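Local coordinates for protein FimX (Pseudomonas aeruginosa PAO1, PDB 3HVA) that binds c-di-GMP as a receptor made of GGDEF and EAL domains, of which this is the GGDEF domain, and may have phosphodiesterase activity, at residues L47-L52 / A89-S94; E85-R90 / A97-G102. All blocks are in the same frame, centred on the assembly; numbering follows the deposited sequence.

Contact 1. Residues L47-L52 / A89-S94; sequences LAYIHL and ARFGDS
From Leu52 N to Ser94 O runs the one direct backbone hydrogen bond between these segments, 2.8 Å long and nearly straight (169° at the hydrogen); here the loop 91-94 travels in roughly the same direction as strand 45-52, whereas at Tyr49 and Phe91 the two backbones stand well apart. Water 1 adds a second link, donating to Leu52 O and lying 2.6 Å from Ser94 OG. The wider gap is bridged by rings. Tyr49 turns its edge to one face of Phe91 in a T-shaped pair, centroids 5.5 Å apart and planes at 60°, with Tyr49 OH 3.8 Å from Phe91 CE2. With CG anti to the backbone N in both (chi1 -162°), the two side chains reach into the gap and cross at about a right angle. By sequence and topology this loop is the hairpin turn of the GGDEF fold, where the signature motif would sit; here Gly92, Asp93 and Ser94 begin a divergent version of it. Arg90 braces the turn from within: NE donates to Gly92 O at 2.6 Å and NH2 to Asp93 O at 3.2 Å, while NH1 forms a salt bridge with Asp16. His157 of helix 149-164 also stacks with the Tyr49 ring.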
ATOM      1  N   LEU A  47      -2.725   6.494  -6.422  1.00 15.99           N
ATOM      2  CA  LEU A  47      -2.154   5.178  -6.204  1.00 17.22           C
ATOM      3  C   LEU A  47      -1.066   5.236  -5.140  1.00 15.35           C
ATOM      4  O   LEU A  47      -0.085   5.966  -5.276  1.00 10.51           O
ATOM      5  CB  LEU A  47      -1.575   4.619  -7.501  1.00 20.66           C
ATOM      6  CG  LEU A  47      -0.727   3.359  -7.326  1.00 20.06           C
ATOM      7  CD1 LEU A  47      -1.598   2.160  -6.966  1.00 16.26           C
ATOM      8  CD2 LEU A  47       0.091   3.086  -8.577  1.00 16.41           C
ATOM      9  N   ALA A  48      -1.253   4.466  -4.076  1.00 12.40           N
ATOM     10  CA  ALA A  48      -0.239   4.338  -3.040  1.00 16.06           C
ATOM     11  C   ALA A  48       0.468   2.999  -3.191  1.00 14.87           C
ATOM     12  O   ALA A  48      -0.173   1.952  -3.286  1.00 16.06           O
ATOM     13  CB  ALA A  48      -0.865   4.464  -1.660  1.00 21.58           C
ATOM     14  N   TYR A  49       1.794   3.044  -3.233  1.00 16.41           N
ATOM     15  CA  TYR A  49       2.613   1.848  -3.354  1.00 19.20           C
ATOM     16  C   TYR A  49       3.354   1.667  -2.032  1.00 15.34           C
ATOM     17  O   TYR A  49       4.273   2.424  -1.720  1.00 15.13           O
ATOM     18  CB  TYR A  49       3.597   2.018  -4.513  1.00 18.37           C
ATOM     19  CG  TYR A  49       4.217   0.739  -5.030  1.00 16.65           C
ATOM     20  CD1 TYR A  49       3.729   0.118  -6.174  1.00 17.08           C
ATOM     21  CD2 TYR A  49       5.303   0.166  -4.386  1.00 20.06           C
ATOM     22  CE1 TYR A  49       4.303  -1.046  -6.653  1.00 21.72           C
ATOM     23  CE2 TYR A  49       5.881  -0.995  -4.856  1.00 18.84           C
ATOM     24  CZ  TYR A  49       5.378  -1.597  -5.989  1.00 21.34           C
ATOM     25  OH  TYR A  49       5.952  -2.754  -6.460  1.00 19.23           O
ATOM     26  N   ILE A  50       2.949   0.671  -1.251  1.00 17.16           N
ATOM     27  CA  ILE A  50       3.421   0.558   0.127  1.00 15.66           C
ATOM     28  C   ILE A  50       4.418  -0.576   0.359  1.00 20.59           C
ATOM     29  O   ILE A  50       4.106  -1.747   0.152  1.00 21.10           O
ATOM     30  CB  ILE A  50       2.242   0.398   1.111  1.00 13.06           C
ATOM     31  CG1 ILE A  50       1.158   1.438   0.815  1.00 15.09           C
ATOM     32  CG2 ILE A  50       2.727   0.519   2.546  1.00 16.12           C
ATOM     33  CD1 ILE A  50      -0.112   1.247   1.616  1.00 20.15           C
ATOM     34  N   HIS A  51       5.621  -0.209   0.793  1.00 18.96           N
ATOM     35  CA  HIS A  51       6.621  -1.177   1.224  1.00 17.32           C
ATOM     36  C   HIS A  51       6.520  -1.387   2.727  1.00 17.76           C
ATOM     37  O   HIS A  51       6.357  -0.427   3.479  1.00 18.65           O
ATOM     38  CB  HIS A  51       8.034  -0.665   0.924  1.00 18.19           C
ATOM     39  CG  HIS A  51       8.439  -0.775  -0.513  1.00 18.58           C
ATOM     40  ND1 HIS A  51       8.369  -1.954  -1.221  1.00 22.68           N
ATOM     41  CD2 HIS A  51       8.954   0.145  -1.363  1.00 20.71           C
ATOM     42  CE1 HIS A  51       8.806  -1.754  -2.452  1.00 21.79           C
ATOM     43  NE2 HIS A  51       9.166  -0.487  -2.563  1.00 21.33           N
ATOM     44  N   LEU A  52       6.617  -2.635   3.170  1.00 20.53           N
ATOM     45  CA  LEU A  52       6.905  -2.884   4.574  1.00 21.72           C
ATOM     46  C   LEU A  52       8.413  -2.778   4.727  1.00 20.43           C
ATOM     47  O   LEU A  52       9.156  -3.551   4.124  1.00 20.85           O
ATOM     48  CB  LEU A  52       6.433  -4.266   5.020  1.00 17.11           C
ATOM     49  CG  LEU A  52       7.045  -4.705   6.355  1.00 12.88           C
ATOM     50  CD1 LEU A  52       6.787  -3.660   7.433  1.00 14.13           C
ATOM     51  CD2 LEU A  52       6.527  -6.067   6.793  1.00 18.13           C
ATOM     52  N   ALA A  89      -4.994  -3.844  -1.553  1.00 13.20           N
ATOM     53  CA  ALA A  89      -4.488  -5.100  -2.093  1.00 12.82           C
ATOM     54  C   ALA A  89      -3.177  -5.535  -1.448  1.00 17.20           C
ATOM     55  O   ALA A  89      -2.390  -4.710  -0.985  1.00 15.08           O
ATOM     56  CB  ALA A  89      -4.318  -4.999  -3.604  1.00 17.09           C
ATOM     57  N   ARG A  90      -2.964  -6.846  -1.413  1.00 18.09           N
ATOM     58  CA  ARG A  90      -1.649  -7.401  -1.137  1.00 19.66           C
ATOM     59  C   ARG A  90      -0.955  -7.553  -2.484  1.00 17.32           C
ATOM     60  O   ARG A  90      -1.264  -8.464  -3.253  1.00 17.84           O
ATOM     61  CB  ARG A  90      -1.770  -8.760  -0.443  1.00 19.04           C
ATOM     62  CG  ARG A  90      -0.463  -9.536  -0.335  1.00 23.79           C
ATOM     63  CD  ARG A  90       0.285  -9.226   0.954  1.00 25.56           C
ATOM     64  NE  ARG A  90       1.493 -10.039   1.081  1.00 28.38           N
ATOM     65  CZ  ARG A  90       1.512 -11.296   1.512  1.00 26.51           C
ATOM     66  NH1 ARG A  90       0.386 -11.899   1.868  1.00 31.81           N
ATOM     67  NH2 ARG A  90       2.662 -11.953   1.588  1.00 27.64           N
ATOM     68  N   PHE A  91      -0.034  -6.642  -2.778  1.00 16.96           N
ATOM     69  CA  PHE A  91       0.615  -6.599  -4.084  1.00 17.30           C
ATOM     70  C   PHE A  91       1.736  -7.628  -4.188  1.00 22.94           C
ATOM     71  O   PHE A  91       1.943  -8.229  -5.243  1.00 25.09           O
ATOM     72  CB  PHE A  91       1.156  -5.193  -4.357  1.00 18.62           C
ATOM     73  CG  PHE A  91       1.450  -4.919  -5.807  1.00 17.35           C
ATOM     74  CD1 PHE A  91       0.441  -4.522  -6.670  1.00 25.05           C
ATOM     75  CD2 PHE A  91       2.738  -5.040  -6.302  1.00 23.98           C
ATOM     76  CE1 PHE A  91       0.711  -4.262  -8.002  1.00 22.76           C
ATOM     77  CE2 PHE A  91       3.012  -4.781  -7.633  1.00 25.89           C
ATOM     78  CZ  PHE A  91       1.999  -4.392  -8.483  1.00 25.06           C
ATOM     79  N   GLY A  92       2.455  -7.824  -3.089  1.00 23.45           N
ATOM     80  CA  GLY A  92       3.532  -8.796  -3.039  1.00 21.14           C
ATOM     81  C   GLY A  92       3.786  -9.270  -1.622  1.00 23.08           C
ATOM     82  O   GLY A  92       2.988  -9.013  -0.725  1.00 26.35           O
ATOM     83  N   ASP A  93       4.905  -9.959  -1.422  1.00 25.93           N
ATOM     84  CA  ASP A  93       5.266 -10.491  -0.111  1.00 25.53           C
ATOM     85  C   ASP A  93       5.309  -9.409   0.965  1.00 23.80           C
ATOM     86  O   ASP A  93       4.782  -9.587   2.063  1.00 22.45           O
ATOM     87  CB  ASP A  93       6.620 -11.198  -0.183  1.00 29.76           C
ATOM     88  CG  ASP A  93       6.587 -12.432  -1.058  1.00 29.54           C
ATOM     89  OD1 ASP A  93       5.503 -13.040  -1.186  1.00 37.03           O
ATOM     90  OD2 ASP A  93       7.642 -12.797  -1.616  1.00 29.66           O
ATOM     91  N   SER A  94       5.949  -8.292   0.639  1.00 23.57           N
ATOM     92  CA  SER A  94       6.129  -7.205   1.590  1.00 23.86           C
ATOM     93  C   SER A  94       5.564  -5.913   1.030  1.00 20.26           C
ATOM     94  O   SER A  94       5.911  -4.822   1.485  1.00 20.88           O
ATOM     95  CB  SER A  94       7.614  -7.019   1.887  1.00 21.09           C
ATOM     96  OG  SER A  94       8.343  -6.822   0.685  1.00 22.67           O
TER
HETATM   97  O   HOH W   1       9.310  -4.432   0.956  1.00 30.36           O

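Contact 2. Residues E85-R90 / A97-G102; sequences EADLAR and AALFKG
Asp87 and Leu99 form an antiparallel hydrogen-bonded pair, Asp87 N reaching Leu99 O at 2.9 Å and Leu99 N returning to Asp87 O at 3.1 Å, each donor in its acceptor's carbonyl plane. Two residues along, Ala89 and Ala97 form a second such pair with two 3.0 Å bonds, Ala89 N to Ala97 O and Ala97 N to Ala89 O, the latter donor tilted from the carbonyl plane. All four direct CB to the face packed by helix 24-41, where Leu30, Phe27 and Ala34 meet them. With CG opposite its carbonyl carbon (chi1 -56°), Asp87 brings OD2 across the Lys101 aliphatic chain, 3.6 Å from Lys101 CE; Lys101 NZ stays 4.7 Å away, too far for a direct ion pair, though weak attraction may remain. On the other face Leu88 CD2 rests on Ala98 CB, and Ala86 CB sits over the Phe100 ring, 3.8 Å from its centroid, in a CH-pi contact. Beyond Ala86 and Phe100 the chains part: water 2 accepts from Lys101 N and can donate to Glu85 O and Leu99 O, with other acceptors competing. Strands 87-90 and 95-101 make the beta hairpin that, in GGDEF domains, carries the signature motif at its turn.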
ATOM      1  N   GLU A  85     -12.339   4.829   1.918  1.00 22.44           N
ATOM      2  CA  GLU A  85     -11.695   5.744   0.977  1.00 29.99           C
ATOM      3  C   GLU A  85     -10.758   5.065  -0.019  1.00 28.32           C
ATOM      4  O   GLU A  85     -10.476   5.614  -1.083  1.00 29.23           O
ATOM      5  CB  GLU A  85     -10.939   6.835   1.737  1.00 35.56           C
ATOM      6  CG  GLU A  85     -11.800   7.592   2.736  1.00 40.04           C
ATOM      7  CD  GLU A  85     -12.938   8.345   2.074  1.00 54.81           C
ATOM      8  OE1 GLU A  85     -14.063   8.322   2.613  1.00 56.00           O
ATOM      9  OE2 GLU A  85     -12.709   8.953   1.009  1.00 47.79           O
ATOM     10  N   ALA A  86     -10.272   3.876   0.322  1.00 24.63           N
ATOM     11  CA  ALA A  86      -9.291   3.210  -0.526  1.00 21.14           C
ATOM     12  C   ALA A  86      -9.604   1.742  -0.791  1.00 17.51           C
ATOM     13  O   ALA A  86     -10.198   1.056   0.040  1.00 17.74           O
ATOM     14  CB  ALA A  86      -7.893   3.352   0.068  1.00 21.03           C
ATOM     15  N   ASP A  87      -9.201   1.278  -1.969  1.00 17.25           N
ATOM     16  CA  ASP A  87      -9.246  -0.136  -2.304  1.00 18.48           C
ATOM     17  C   ASP A  87      -7.890  -0.734  -1.940  1.00 16.43           C
ATOM     18  O   ASP A  87      -6.849  -0.214  -2.343  1.00 17.56           O
ATOM     19  CB  ASP A  87      -9.539  -0.317  -3.792  1.00 17.81           C
ATOM     20  CG  ASP A  87     -10.817   0.383  -4.225  1.00 25.32           C
ATOM     21  OD1 ASP A  87     -11.898   0.031  -3.709  1.00 23.04           O
ATOM     22  OD2 ASP A  87     -10.737   1.283  -5.089  1.00 24.47           O
ATOM     23  N   LEU A  88      -7.901  -1.819  -1.172  1.00 14.97           N
ATOM     24  CA  LEU A  88      -6.669  -2.365  -0.605  1.00 12.83           C
ATOM     25  C   LEU A  88      -6.268  -3.712  -1.196  1.00 14.21           C
ATOM     26  O   LEU A  88      -7.089  -4.622  -1.305  1.00 19.75           O
ATOM     27  CB  LEU A  88      -6.801  -2.503   0.914  1.00 16.54           C
ATOM     28  CG  LEU A  88      -6.960  -1.230   1.746  1.00 18.79           C
ATOM     29  CD1 LEU A  88      -7.025  -1.579   3.226  1.00 14.44           C
ATOM     30  CD2 LEU A  88      -5.822  -0.262   1.467  1.00 15.65           C
ATOM     31  N   ALA A  89      -4.994  -3.844  -1.553  1.00 13.20           N
ATOM     32  CA  ALA A  89      -4.488  -5.100  -2.093  1.00 12.82           C
ATOM     33  C   ALA A  89      -3.177  -5.535  -1.448  1.00 17.20           C
ATOM     34  O   ALA A  89      -2.390  -4.710  -0.985  1.00 15.08           O
ATOM     35  CB  ALA A  89      -4.318  -4.999  -3.604  1.00 17.09           C
ATOM     36  N   ARG A  90      -2.964  -6.846  -1.413  1.00 18.09           N
ATOM     37  CA  ARG A  90      -1.649  -7.401  -1.137  1.00 19.66           C
ATOM     38  C   ARG A  90      -0.955  -7.553  -2.484  1.00 17.32           C
ATOM     39  O   ARG A  90      -1.264  -8.464  -3.253  1.00 17.84           O
ATOM     40  CB  ARG A  90      -1.770  -8.760  -0.443  1.00 19.04           C
ATOM     41  CG  ARG A  90      -0.463  -9.536  -0.335  1.00 23.79           C
ATOM     42  CD  ARG A  90       0.285  -9.226   0.954  1.00 25.56           C
ATOM     43  NE  ARG A  90       1.493 -10.039   1.081  1.00 28.38           N
ATOM     44  CZ  ARG A  90       1.512 -11.296   1.512  1.00 26.51           C
ATOM     45  NH1 ARG A  90       0.386 -11.899   1.868  1.00 31.81           N
ATOM     46  NH2 ARG A  90       2.662 -11.953   1.588  1.00 27.64           N
ATOM     47  N   ALA A  97      -0.811  -2.261  -1.739  1.00 17.63           N
ATOM     48  CA  ALA A  97      -1.200  -1.218  -2.676  1.00 16.32           C
ATOM     49  C   ALA A  97      -2.545  -0.622  -2.283  1.00 17.10           C
ATOM     50  O   ALA A  97      -3.446  -1.339  -1.851  1.00 14.28           O
ATOM     51  CB  ALA A  97      -1.254  -1.771  -4.090  1.00 19.67           C
ATOM     52  N   ALA A  98      -2.673   0.692  -2.430  1.00 19.16           N
ATOM     53  CA  ALA A  98      -3.920   1.372  -2.116  1.00 17.59           C
ATOM     54  C   ALA A  98      -4.307   2.335  -3.229  1.00 17.55           C
ATOM     55  O   ALA A  98      -3.502   3.155  -3.664  1.00 16.97           O
ATOM     56  CB  ALA A  98      -3.805   2.110  -0.791  1.00 18.71           C
ATOM     57  N   LEU A  99      -5.545   2.219  -3.694  1.00 21.05           N
ATOM     58  CA  LEU A  99      -6.073   3.138  -4.688  1.00 16.70           C
ATOM     59  C   LEU A  99      -7.099   4.050  -4.028  1.00 16.22           C
ATOM     60  O   LEU A  99      -8.060   3.578  -3.420  1.00 19.25           O
ATOM     61  CB  LEU A  99      -6.708   2.366  -5.846  1.00 16.12           C
ATOM     62  CG  LEU A  99      -7.276   3.172  -7.017  1.00 21.35           C
ATOM     63  CD1 LEU A  99      -6.184   3.940  -7.746  1.00 18.31           C
ATOM     64  CD2 LEU A  99      -7.999   2.245  -7.975  1.00 20.48           C
ATOM     65  N   PHE A 100      -6.880   5.356  -4.131  1.00 17.66           N
ATOM     66  CA  PHE A 100      -7.817   6.330  -3.590  1.00 21.19           C
ATOM     67  C   PHE A 100      -8.629   6.948  -4.718  1.00 21.71           C
ATOM     68  O   PHE A 100      -8.273   8.002  -5.246  1.00 22.12           O
ATOM     69  CB  PHE A 100      -7.077   7.426  -2.820  1.00 18.94           C
ATOM     70  CG  PHE A 100      -6.448   6.954  -1.540  1.00 21.19           C
ATOM     71  CD1 PHE A 100      -7.189   6.888  -0.371  1.00 27.88           C
ATOM     72  CD2 PHE A 100      -5.112   6.586  -1.501  1.00 20.68           C
ATOM     73  CE1 PHE A 100      -6.613   6.460   0.810  1.00 25.02           C
ATOM     74  CE2 PHE A 100      -4.531   6.157  -0.323  1.00 20.12           C
ATOM     75  CZ  PHE A 100      -5.282   6.093   0.834  1.00 21.56           C
ATOM     76  N   LYS A 101      -9.720   6.290  -5.088  1.00 22.19           N
ATOM     77  CA  LYS A 101     -10.543   6.763  -6.191  1.00 20.82           C
ATOM     78  C   LYS A 101     -11.209   8.099  -5.875  1.00 19.14           C
ATOM     79  O   LYS A 101     -11.844   8.261  -4.833  1.00 19.19           O
ATOM     80  CB  LYS A 101     -11.588   5.711  -6.572  1.00 21.76           C
ATOM     81  CG  LYS A 101     -10.986   4.387  -7.002  1.00 24.15           C
ATOM     82  CD  LYS A 101     -11.909   3.646  -7.951  1.00 24.77           C
ATOM     83  CE  LYS A 101     -11.239   2.399  -8.499  1.00 36.36           C
ATOM     84  NZ  LYS A 101     -12.037   1.734  -9.565  1.00 28.96           N
ATOM     85  N   GLY A 102     -11.045   9.058  -6.779  1.00 17.57           N
ATOM     86  CA  GLY A 102     -11.680  10.354  -6.642  1.00 24.33           C
ATOM     87  C   GLY A 102     -10.841  11.392  -5.922  1.00 23.48           C
ATOM     88  O   GLY A 102     -11.252  12.544  -5.792  1.00 23.70           O
TER
HETATM   89  O   HOH W   2     -11.125   4.189  -3.699  1.00 20.98           O
HETATM   90  O   HOH W   3     -11.533   7.913  -2.046  1.00 28.19           O
HETATM   91  O   HOH W   4     -13.214   6.077  -2.947  1.00 28.98           O

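In the fold
Contacts 1 and 2 share Ala89 and Arg90, and follow strand 87-90 from its paired body into the turn. Both are partly buried, but no touching residue of contact 1 is exposed, whereas contact 2 ends in exposed Glu85 and Lys101 with their waters. In contact 2 neighbouring strands are joined by regular antiparallel bonding, apolar side chains of mixed size and the carboxylate of Asp87. Contact 1, nearer the centre of the chain, spans non-neighbouring strands: 95-101 lies between 45-52 and 87-90, so a ring pair and a single backbone bond from the turn replace a ladder. The two meet where Ala48 N approaches Ala98 O, probably as a hydrogen bond, and where Phe91 packs on Ala97.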